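Local atomic coordinates of particle-associated lyase (Acinetobacter bacteriophage AP22, PDB entry 4Y9V), a protein that probably cleaves the capsular polysaccharide of Acinetobacter baumannii as a tailspike lyase of the phage, and binds a fragment of that saccharide. Residues V474-T478 / I479-T483. Residues are numbered along the deposited sequence; the frame is centred on the assembly and turned at random.
Sequences VEDGT and IGRYT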
loop_
_atom_site.group_PDB
_atom_site.type_symbol
_atom_site.label_atom_id
_atom_site.label_comp_id
_atom_site.label_asym_id
_atom_site.label_seq_id
_atom_site.Cartn_x
_atom_site.Cartn_y
_atom_site.Cartn_z
ATOM N N VAL A 474 -19.927 8.998 -19.859
ATOM C CA VAL A 474 -21.015 9.158 -18.889
ATOM C C VAL A 474 -22.225 9.638 -19.682
ATOM O O VAL A 474 -22.117 10.634 -20.384
ATOM C CB VAL A 474 -20.640 10.178 -17.800
ATOM C CG1 VAL A 474 -21.812 10.372 -16.841
ATOM C CG2 VAL A 474 -19.380 9.774 -17.057
ATOM N N GLU A 475 -23.386 8.961 -19.559
ATOM C CA GLU A 475 -24.531 9.367 -20.351
ATOM C C GLU A 475 -25.825 8.763 -19.778
ATOM O O GLU A 475 -25.819 7.693 -19.154
ATOM C CB GLU A 475 -24.330 8.957 -21.819
ATOM C CG GLU A 475 -25.361 9.566 -22.811
ATOM C CD GLU A 475 -25.481 11.046 -22.651
ATOM O OE1 GLU A 475 -24.672 11.785 -23.261
ATOM O OE2 GLU A 475 -26.354 11.500 -21.870
ATOM N N ASP A 476 -26.927 9.440 -20.077
ATOM C CA ASP A 476 -28.249 8.915 -19.741
ATOM C C ASP A 476 -28.511 7.615 -20.520
ATOM O O ASP A 476 -27.883 7.344 -21.539
ATOM C CB ASP A 476 -29.318 9.968 -20.030
ATOM C CG ASP A 476 -30.662 9.702 -19.361
ATOM O OD1 ASP A 476 -30.740 8.826 -18.446
ATOM O OD2 ASP A 476 -31.657 10.368 -19.768
ATOM N N GLY A 477 -29.487 6.859 -20.046
ATOM C CA GLY A 477 -29.854 5.619 -20.664
ATOM C C GLY A 477 -30.614 5.788 -21.991
ATOM O O GLY A 477 -30.659 4.833 -22.787
ATOM N N THR A 478 -31.192 6.951 -22.191
ATOM C CA THR A 478 -31.804 7.382 -23.449
ATOM C C THR A 478 -31.052 8.631 -23.834
ATOM O O THR A 478 -31.066 9.625 -23.089
ATOM C CB THR A 478 -33.304 7.662 -23.298
ATOM O OG1 THR A 478 -33.996 6.433 -23.054
ATOM C CG2 THR A 478 -33.851 8.265 -24.574
ATOM N N ILE A 479 -30.380 8.600 -24.989
ATOM C CA ILE A 479 -29.596 9.756 -25.402
ATOM C C ILE A 479 -30.533 10.917 -25.690
ATOM O O ILE A 479 -31.508 10.773 -26.474
ATOM C CB ILE A 479 -28.775 9.441 -26.675
ATOM C CG1 ILE A 479 -28.048 8.127 -26.658
ATOM C CG2 ILE A 479 -27.918 10.656 -27.007
ATOM C CD1 ILE A 479 -27.112 8.086 -25.539
ATOM N N GLY A 480 -30.319 12.050 -25.058
ATOM C CA GLY A 480 -31.159 13.211 -25.241
ATOM C C GLY A 480 -32.344 13.304 -24.331
ATOM O O GLY A 480 -33.100 14.280 -24.424
ATOM N N ARG A 481 -32.532 12.368 -23.419
ATOM C CA ARG A 481 -33.622 12.448 -22.450
ATOM C C ARG A 481 -33.257 13.421 -21.368
ATOM O O ARG A 481 -33.765 14.544 -21.331
ATOM C CB ARG A 481 -33.974 11.046 -21.932
ATOM C CG ARG A 481 -35.063 11.071 -20.865
ATOM C CD ARG A 481 -35.386 9.699 -20.312
ATOM N NE ARG A 481 -34.260 9.204 -19.508
ATOM C CZ ARG A 481 -34.394 8.271 -18.554
ATOM N NH1 ARG A 481 -35.569 7.716 -18.314
ATOM N NH2 ARG A 481 -33.309 7.956 -17.827
ATOM N N TYR A 482 -32.300 13.049 -20.475
ATOM C CA TYR A 482 -31.753 13.959 -19.505
ATOM C C TYR A 482 -30.266 14.099 -19.772
ATOM O O TYR A 482 -29.597 13.200 -20.271
ATOM C CB TYR A 482 -31.935 13.432 -18.043
ATOM C CG TYR A 482 -33.367 13.143 -17.718
ATOM C CD1 TYR A 482 -34.319 14.152 -17.682
ATOM C CD2 TYR A 482 -33.832 11.847 -17.477
ATOM C CE1 TYR A 482 -35.656 13.913 -17.404
ATOM C CE2 TYR A 482 -35.151 11.562 -17.219
ATOM C CZ TYR A 482 -36.060 12.601 -17.190
ATOM O OH TYR A 482 -37.408 12.421 -16.947
ATOM N N THR A 483 -29.720 15.244 -19.325
ATOM C CA THR A 483 -28.272 15.367 -19.145
ATOM C C THR A 483 -27.921 14.769 -17.793
ATOM O O THR A 483 -28.537 15.113 -16.773
ATOM C CB THR A 483 -27.868 16.846 -19.213
ATOM O OG1 THR A 483 -28.082 17.257 -20.574
ATOM C CG2 THR A 483 -26.433 17.040 -18.856
HETATM O O HOH W 1 -28.656 12.722 -22.889
#
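Asp476 OD2 takes two N-H groups from the loop that turns back past it. Arg481 NE lies 2.9 Å from Asp476 OD2 on the syn side, with N-H...O nearly straight at 172°. The backbone N of Tyr482 stands 2.8 Å from Asp476 OD2 on the anti side, and the two donors arrive from opposite faces of the carboxylate plane. The other oxygen, Asp476 OD1, offers its syn lone pair to Arg481 NH2 at 2.8 Å, which completes a side-on salt bridge, one oxygen to each nitrogen. Carboxylate and guanidinium planes differ by only 24°, so the pairing is nearly coplanar. Arg481 reaches this position through a chain extended at chi1 and chi2 and then bent at chi3, which swings NE and NH2 back toward the carboxylate. Tyr482 CE2 lies 3.4 Å above one guanidinium face, toward its rim, while Arg481 CG lies over one face of the Tyr482 ring.

The turn itself is closed by Arg481 N, 3.1 Å from Thr478 O. It is a type II beta turn with Gly480 at its third position, at a positive phi of 89°, and Gly480 N gives a hydrogen to a water that in turn donates to Glu475 OE2 and Tyr482 O, each arm being 2.8 Å. Ile479 CD1 packs on Glu475 CG at 3.6 Å.

Strand 470-476 is the outermost strand, within this chain, of a parallel sheet of the pectin lyase-like beta-helix, and this loop leads on to strand 486-496. Arg481 also donates to the carbonyls of Ser442 and Asn443 in the preceding coil, while Tyr482 OH pairs with Asn446 and Glu475 with Ser509 and Ser511. With three donors on its two oxygens, besides a weak bond from Gly477 N, Asp476 is probably stabilised as the anion, and its carboxylate ties the strand end to Arg481 and the Tyr482 backbone.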